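Gdp-l-fucose synthetase (PDB 6AQZ) binds NADP and probably catalyses the NADPH-dependent epimerisation and reduction that make GDP-L-fucose. Local coordinates at residues A[191-196]-A[236-241]; A[243-248]-A[317-322]. All coordinates share one frame; numbering follows the deposited sequence.

Interaction 1 of 2, residues A[191-196]-A[236-241]; sequences TNLFGP and QFLYSH. With NAP (NADP nicotinamide-adenine-dinucleotide phosphate), chain G.
The ring of Phe194 lies across the backbone of Tyr239, with Tyr239 CA 4.0 Å from the Phe194 ring centroid in a CH-pi contact over the face. Phe194 CG sits between its backbone N and carbonyl carbon (chi1 67°), which swings the ring over the neighbouring strand and brings CE1 against Phe237 CB. The rings of Phe194 and Tyr239 are nearly parallel but slid so far apart that they barely overlap; CE2 of the first meets CD1 of the second. Beneath these side chains the strands run parallel. Leu238 N gives an almost straight bond to Asn192 O (2.7 Å), and Phe194 N a more bent one to Leu238 O (3.2 Å). Phe194 O then receives Ser240 N at 2.8 Å, with Ser240 OG adding a weak bond, so the carbonyl ties the strand end to the first turn of helix 240-253. At the other end Asn192 CG stands anti to its carbonyl carbon (chi1 -51°), and ND2 reaches Gln236 O at 2.7 Å, with the acceptor in the amide plane. On the face opposite Phe194, Leu193 CD2 packs on Leu238 CB. Leu193 N donates to the carboxamide oxygen O7N of NADP (3.2 Å), while Thr191 O approaches the nicotinamide C4N. The pairing thus places strand 192-194 beside the nicotinamide, where the bond from Leu193 N probably helps set the rotation of the carboxamide, consistent with orienting the ring for hydride transfer.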
loop_
_atom_site.group_PDB
_atom_site.type_symbol
_atom_site.label_atom_id
_atom_site.label_comp_id
_atom_site.label_asym_id
_atom_site.label_seq_id
_atom_site.Cartn_x
_atom_site.Cartn_y
_atom_site.Cartn_z
ATOM N N THR A 191 11.381 -10.202 -15.097
ATOM C CA THR A 191 12.708 -9.744 -14.722
ATOM C C THR A 191 13.119 -8.611 -15.675
ATOM O O THR A 191 12.263 -7.931 -16.249
ATOM C CB THR A 191 13.680 -10.926 -14.774
ATOM O OG1 THR A 191 14.843 -10.632 -13.999
ATOM C CG2 THR A 191 14.071 -11.281 -16.255
ATOM N N ASN A 192 14.418 -8.332 -15.778
ATOM C CA ASN A 192 14.936 -7.334 -16.716
ATOM C C ASN A 192 14.559 -7.640 -18.160
ATOM O O ASN A 192 15.060 -8.597 -18.758
ATOM C CB ASN A 192 16.454 -7.246 -16.586
ATOM C CG ASN A 192 16.889 -7.055 -15.152
ATOM O OD1 ASN A 192 16.735 -5.976 -14.594
ATOM N ND2 ASN A 192 17.384 -8.121 -14.529
ATOM N N LEU A 193 13.694 -6.825 -18.726
ATOM C CA LEU A 193 13.280 -6.982 -20.108
ATOM C C LEU A 193 14.178 -6.167 -21.039
ATOM O O LEU A 193 14.747 -5.145 -20.647
ATOM C CB LEU A 193 11.820 -6.548 -20.289
ATOM C CG LEU A 193 10.749 -7.284 -19.487
ATOM C CD1 LEU A 193 9.337 -6.865 -19.932
ATOM C CD2 LEU A 193 10.943 -8.787 -19.513
ATOM N N PHE A 194 14.320 -6.641 -22.279
ATOM C CA PHE A 194 14.970 -5.836 -23.312
ATOM C C PHE A 194 14.352 -6.151 -24.662
ATOM O O PHE A 194 13.732 -7.203 -24.867
ATOM C CB PHE A 194 16.491 -6.069 -23.360
ATOM C CG PHE A 194 16.876 -7.455 -23.805
ATOM C CD1 PHE A 194 16.823 -8.527 -22.908
ATOM C CD2 PHE A 194 17.245 -7.703 -25.138
ATOM C CE1 PHE A 194 17.170 -9.805 -23.319
ATOM C CE2 PHE A 194 17.576 -8.985 -25.565
ATOM C CZ PHE A 194 17.550 -10.033 -24.651
ATOM N N GLY A 195 14.529 -5.226 -25.593
ATOM C CA GLY A 195 14.058 -5.454 -26.931
ATOM C C GLY A 195 13.623 -4.203 -27.650
ATOM O O GLY A 195 13.854 -3.068 -27.203
ATOM N N PRO A 196 12.978 -4.399 -28.794
ATOM C CA PRO A 196 12.562 -3.253 -29.604
ATOM C C PRO A 196 11.509 -2.424 -28.889
ATOM O O PRO A 196 10.780 -2.910 -28.024
ATOM C CB PRO A 196 12.016 -3.893 -30.895
ATOM C CG PRO A 196 11.851 -5.309 -30.626
ATOM C CD PRO A 196 12.791 -5.677 -29.495
ATOM N N GLN A 236 19.866 -11.470 -14.716
ATOM C CA GLN A 236 18.983 -12.236 -15.582
ATOM C C GLN A 236 18.277 -11.275 -16.535
ATOM O O GLN A 236 17.702 -10.278 -16.089
ATOM C CB GLN A 236 17.968 -13.007 -14.741
ATOM C CG GLN A 236 18.483 -14.315 -14.165
ATOM C CD GLN A 236 17.777 -14.719 -12.868
ATOM O OE1 GLN A 236 17.428 -13.875 -12.036
ATOM N NE2 GLN A 236 17.515 -16.009 -12.723
ATOM N N PHE A 237 18.342 -11.556 -17.838
ATOM C CA PHE A 237 17.776 -10.688 -18.876
ATOM C C PHE A 237 16.798 -11.480 -19.725
ATOM O O PHE A 237 17.159 -12.532 -20.265
ATOM C CB PHE A 237 18.857 -10.087 -19.791
ATOM C CG PHE A 237 19.783 -9.115 -19.094
ATOM C CD1 PHE A 237 19.386 -7.804 -18.855
ATOM C CD2 PHE A 237 21.040 -9.520 -18.659
ATOM C CE1 PHE A 237 20.222 -6.914 -18.221
ATOM C CE2 PHE A 237 21.884 -8.642 -18.022
ATOM C CZ PHE A 237 21.475 -7.336 -17.793
ATOM N N LEU A 238 15.578 -10.963 -19.875
ATOM C CA LEU A 238 14.524 -11.670 -20.600
ATOM C C LEU A 238 14.135 -10.880 -21.836
ATOM O O LEU A 238 13.714 -9.724 -21.725
ATOM C CB LEU A 238 13.299 -11.915 -19.710
ATOM C CG LEU A 238 12.171 -12.741 -20.332
ATOM C CD1 LEU A 238 12.701 -14.133 -20.747
ATOM C CD2 LEU A 238 11.005 -12.862 -19.350
ATOM N N TYR A 239 14.277 -11.509 -23.006
ATOM C CA TYR A 239 13.854 -10.903 -24.265
ATOM C C TYR A 239 12.361 -10.621 -24.247
ATOM O O TYR A 239 11.554 -11.503 -23.944
ATOM C CB TYR A 239 14.196 -11.841 -25.431
ATOM C CG TYR A 239 14.037 -11.266 -26.824
ATOM C CD1 TYR A 239 14.209 -9.907 -27.068
ATOM C CD2 TYR A 239 13.756 -12.098 -27.908
ATOM C CE1 TYR A 239 14.082 -9.388 -28.348
ATOM C CE2 TYR A 239 13.633 -11.594 -29.203
ATOM C CZ TYR A 239 13.797 -10.236 -29.417
ATOM O OH TYR A 239 13.671 -9.715 -30.684
ATOM N N SER A 240 11.988 -9.403 -24.636
ATOM C CA SER A 240 10.582 -9.025 -24.568
ATOM C C SER A 240 9.684 -9.933 -25.406
ATOM O O SER A 240 8.549 -10.205 -25.002
ATOM C CB SER A 240 10.427 -7.565 -24.983
ATOM O OG SER A 240 10.790 -7.399 -26.336
ATOM N N HIS A 241 10.150 -10.419 -26.566
ATOM C CA HIS A 241 9.295 -11.333 -27.325
ATOM C C HIS A 241 9.071 -12.648 -26.567
ATOM O O HIS A 241 7.961 -13.201 -26.577
ATOM C CB HIS A 241 9.887 -11.601 -28.705
ATOM C CG HIS A 241 9.900 -10.400 -29.592
ATOM N ND1 HIS A 241 10.402 -10.427 -30.875
ATOM C CD2 HIS A 241 9.474 -9.133 -29.380
ATOM C CE1 HIS A 241 10.280 -9.230 -31.418
ATOM N NE2 HIS A 241 9.728 -8.424 -30.529
HETATM P PA NAP G . 7.293 1.305 -20.964
HETATM O O1A NAP G . 7.817 2.506 -20.236
HETATM O O2A NAP G . 8.050 0.685 -22.108
HETATM O O5B NAP G . 5.754 1.566 -21.508
HETATM C C5B NAP G . 4.956 1.765 -20.395
HETATM C C4B NAP G . 3.504 1.931 -20.921
HETATM O O4B NAP G . 2.657 2.563 -19.928
HETATM C C3B NAP G . 3.455 2.783 -22.253
HETATM O O3B NAP G . 2.473 2.268 -23.112
HETATM C C2B NAP G . 2.901 4.121 -21.741
HETATM O O2B NAP G . 2.118 4.757 -22.614
HETATM C C1B NAP G . 1.912 3.540 -20.643
HETATM N N9A NAP G . 1.462 4.573 -19.717
HETATM C C8A NAP G . 2.210 5.221 -18.755
HETATM N N7A NAP G . 1.497 6.129 -18.049
HETATM C C5A NAP G . 0.228 6.066 -18.602
HETATM C C6A NAP G . -0.939 6.762 -18.304
HETATM N N6A NAP G . -0.950 7.710 -17.281
HETATM N N1A NAP G . -2.093 6.515 -18.971
HETATM C C2A NAP G . -1.991 5.560 -19.944
HETATM N N3A NAP G . -0.939 4.818 -20.351
HETATM C C4A NAP G . 0.180 5.094 -19.640
HETATM O O3 NAP G . 7.175 0.247 -19.678
HETATM P PN NAP G . 7.435 -1.273 -20.075
HETATM O O1N NAP G . 6.571 -1.768 -21.172
HETATM O O2N NAP G . 8.880 -1.691 -19.918
HETATM O O5D NAP G . 6.770 -2.145 -18.712
HETATM C C5D NAP G . 5.400 -2.207 -18.730
HETATM C C4D NAP G . 5.060 -3.071 -17.537
HETATM O O4D NAP G . 6.113 -4.039 -17.385
HETATM C C3D NAP G . 5.106 -2.146 -16.229
HETATM O O3D NAP G . 4.054 -2.481 -15.391
HETATM C C2D NAP G . 6.478 -2.492 -15.607
HETATM O O2D NAP G . 6.494 -2.480 -14.233
HETATM C C1D NAP G . 6.630 -3.974 -16.061
HETATM N N1N NAP G . 8.061 -4.391 -15.989
HETATM C C2N NAP G . 9.014 -3.951 -16.911
HETATM C C3N NAP G . 10.333 -4.333 -16.786
HETATM C C7N NAP G . 11.345 -3.841 -17.776
HETATM O O7N NAP G . 12.561 -4.074 -17.667
HETATM N N7N NAP G . 10.915 -3.078 -18.867
HETATM C C4N NAP G . 10.807 -5.208 -15.689
HETATM C C5N NAP G . 9.722 -5.616 -14.745
HETATM C C6N NAP G . 8.457 -5.226 -14.914
HETATM P P2B NAP G . 2.952 5.947 -23.769
HETATM O O1X NAP G . 3.738 4.975 -24.593
HETATM O O2X NAP G . 1.718 6.571 -24.425
HETATM O O3X NAP G . 3.707 6.782 -22.778
#

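Interaction 2 of 2, residues A[243-248]-A[317-322]; sequences AARMLL and QYTPFE
Arg245 turns its CG anti to the carbonyl carbon, beside the backbone N (chi1 -70°), runs extended through chi2 and bends at chi3, which carries the guanidinium off helix 240-253 to the carbonyl of Gln317. Met246, one residue on, also starts anti to its carbonyl carbon and likewise bends at chi3 (83°), turning CE toward the Tyr318 ring. The guanidinium meets Gln317 O edge-on: Arg245 NH2 donates to Gln317 O at 2.7 Å, with the acceptor in the guanidinium plane and the donor in the carbonyl plane, whereas Arg245 NH1 adds a weak, bent bond to the same oxygen at 3.2 Å. The carbonyl oxygen is thus held chiefly by NH2, with NH1 assisting weakly. Asp242, a turn earlier on the helix, forms a salt bridge with Arg245 NH2 and also accepts the backbone N of Thr319; it probably helps hold the guanidinium in place and offsets its charge. Met246 and Tyr318 cross at about a right angle. Met246 CE lies 4.0 Å from Tyr318 CE1 and 3.8 Å from Tyr318 OH, and Met246 SD, 5.3 Å from the Tyr318 ring centroid, makes an oblique Met-aromatic contact. Both side chains also rest on Leu238 of strand 234-239, and Phe316 touches Arg245, Met246 and Tyr318. The contact fastens the loop leading into helix 321-335 to helix 240-253 through Arg245 and Met246, while Ala243 and Leu247 pack on Phe36 of helix 35-46.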
loop_
_atom_site.group_PDB
_atom_site.type_symbol
_atom_site.label_atom_id
_atom_site.label_comp_id
_atom_site.label_asym_id
_atom_site.label_seq_id
_atom_site.Cartn_x
_atom_site.Cartn_y
_atom_site.Cartn_z
ATOM N N ALA A 243 9.140 -12.859 -23.223
ATOM C CA ALA A 243 8.231 -12.482 -22.139
ATOM C C ALA A 243 6.794 -12.408 -22.634
ATOM O O ALA A 243 5.861 -12.804 -21.920
ATOM C CB ALA A 243 8.643 -11.138 -21.531
ATOM N N ALA A 244 6.603 -11.905 -23.866
ATOM C CA ALA A 244 5.268 -11.816 -24.448
ATOM C C ALA A 244 4.636 -13.199 -24.651
ATOM O O ALA A 244 3.418 -13.356 -24.498
ATOM C CB ALA A 244 5.329 -11.048 -25.780
ATOM N N ARG A 245 5.432 -14.194 -25.066
ATOM C CA ARG A 245 4.912 -15.551 -25.214
ATOM C C ARG A 245 4.578 -16.165 -23.850
ATOM O O ARG A 245 3.541 -16.827 -23.690
ATOM C CB ARG A 245 5.917 -16.421 -25.981
ATOM C CG ARG A 245 6.049 -16.068 -27.464
ATOM C CD ARG A 245 6.848 -17.118 -28.226
ATOM N NE ARG A 245 8.253 -17.083 -27.848
ATOM C CZ ARG A 245 8.951 -18.108 -27.369
ATOM N NH1 ARG A 245 8.382 -19.297 -27.179
ATOM N NH2 ARG A 245 10.231 -17.927 -27.076
ATOM N N MET A 246 5.442 -15.941 -22.854
ATOM C CA MET A 246 5.164 -16.394 -21.499
ATOM C C MET A 246 3.924 -15.714 -20.945
ATOM O O MET A 246 3.101 -16.354 -20.271
ATOM C CB MET A 246 6.364 -16.107 -20.603
ATOM C CG MET A 246 7.625 -16.721 -21.129
ATOM S SD MET A 246 9.110 -16.108 -20.332
ATOM C CE MET A 246 9.165 -17.121 -18.862
ATOM N N LEU A 247 3.769 -14.421 -21.224
ATOM C CA LEU A 247 2.568 -13.726 -20.773
ATOM C C LEU A 247 1.335 -14.292 -21.462
ATOM O O LEU A 247 0.287 -14.468 -20.830
ATOM C CB LEU A 247 2.693 -12.218 -21.022
ATOM C CG LEU A 247 1.515 -11.261 -20.794
ATOM C CD1 LEU A 247 1.023 -11.273 -19.315
ATOM C CD2 LEU A 247 1.936 -9.865 -21.153
ATOM N N LEU A 248 1.433 -14.562 -22.772
ATOM C CA LEU A 248 0.281 -15.102 -23.487
ATOM C C LEU A 248 -0.067 -16.513 -23.012
ATOM O O LEU A 248 -1.248 -16.839 -22.847
ATOM C CB LEU A 248 0.526 -15.055 -24.989
ATOM C CG LEU A 248 0.466 -13.598 -25.469
ATOM C CD1 LEU A 248 0.928 -13.461 -26.920
ATOM C CD2 LEU A 248 -0.909 -12.970 -25.255
ATOM N N GLN A 317 10.432 -22.812 -24.945
ATOM C CA GLN A 317 11.693 -22.565 -25.637
ATOM C C GLN A 317 12.005 -21.076 -25.608
ATOM O O GLN A 317 11.165 -20.254 -26.002
ATOM C CB GLN A 317 11.631 -23.063 -27.080
ATOM C CG GLN A 317 11.400 -24.557 -27.235
ATOM C CD GLN A 317 12.639 -25.387 -26.935
ATOM O OE1 GLN A 317 13.325 -25.170 -25.933
ATOM N NE2 GLN A 317 12.929 -26.349 -27.806
ATOM N N TYR A 318 13.174 -20.728 -25.077
ATOM C CA TYR A 318 13.666 -19.356 -25.063
ATOM C C TYR A 318 14.418 -19.021 -26.364
ATOM O O TYR A 318 14.903 -19.899 -27.085
ATOM C CB TYR A 318 14.593 -19.122 -23.865
ATOM C CG TYR A 318 13.958 -19.174 -22.485
ATOM C CD1 TYR A 318 13.148 -18.137 -22.025
ATOM C CD2 TYR A 318 14.206 -20.234 -21.623
ATOM C CE1 TYR A 318 12.572 -18.171 -20.757
ATOM C CE2 TYR A 318 13.638 -20.276 -20.345
ATOM C CZ TYR A 318 12.819 -19.244 -19.918
ATOM O OH TYR A 318 12.256 -19.285 -18.652
ATOM N N THR A 319 14.508 -17.720 -26.653
ATOM C CA THR A 319 15.412 -17.223 -27.693
ATOM C C THR A 319 16.821 -17.124 -27.117
ATOM O O THR A 319 16.997 -16.549 -26.040
ATOM C CB THR A 319 14.989 -15.833 -28.194
ATOM O OG1 THR A 319 13.640 -15.850 -28.675
ATOM C CG2 THR A 319 15.932 -15.349 -29.310
ATOM N N PRO A 320 17.835 -17.690 -27.773
ATOM C CA PRO A 320 19.212 -17.513 -27.289
ATOM C C PRO A 320 19.559 -16.035 -27.146
ATOM O O PRO A 320 19.111 -15.194 -27.933
ATOM C CB PRO A 320 20.058 -18.191 -28.371
ATOM C CG PRO A 320 19.154 -19.194 -28.975
ATOM C CD PRO A 320 17.767 -18.595 -28.931
ATOM N N PHE A 321 20.346 -15.726 -26.107
ATOM C CA PHE A 321 20.657 -14.337 -25.767
ATOM C C PHE A 321 21.310 -13.610 -26.951
ATOM O O PHE A 321 20.908 -12.495 -27.317
ATOM C CB PHE A 321 21.551 -14.310 -24.513
ATOM C CG PHE A 321 21.912 -12.925 -24.042
ATOM C CD1 PHE A 321 20.943 -12.066 -23.554
ATOM C CD2 PHE A 321 23.218 -12.473 -24.112
ATOM C CE1 PHE A 321 21.271 -10.769 -23.149
ATOM C CE2 PHE A 321 23.555 -11.190 -23.703
ATOM C CZ PHE A 321 22.585 -10.337 -23.221
ATOM N N GLU A 322 22.293 -14.244 -27.585
ATOM C CA GLU A 322 22.977 -13.605 -28.709
ATOM C C GLU A 322 22.009 -13.267 -29.843
ATOM O O GLU A 322 22.015 -12.141 -30.355
ATOM C CB GLU A 322 24.110 -14.505 -29.221
ATOM C CG GLU A 322 25.237 -14.802 -28.203
ATOM C CD GLU A 322 24.807 -15.692 -27.026
ATOM O OE1 GLU A 322 23.744 -16.344 -27.111
ATOM O OE2 GLU A 322 25.536 -15.729 -26.009
#

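Interaction 1 closes where interaction 2 begins: helix 240-253 starts at the end of the strand paired in the first and supplies the arginine and methionine of the second, and the two centres are 8 Å apart. Leu238 joins them, its CD2 lying 3.6 Å from Ala243 CB and 3.9 Å from Met246 SD, while Leu193 CD2 also reaches Ala243 CB at 3.9 Å. Tyr239 CD2 meets Thr319 OG1 at 3.8 Å, linking the strand end to the loop. Only interaction 1 touches NADP; the side chain of Met246 in interaction 2 stays about 12 Å from it, joined to the nicotinamide-contacting strand through Leu238.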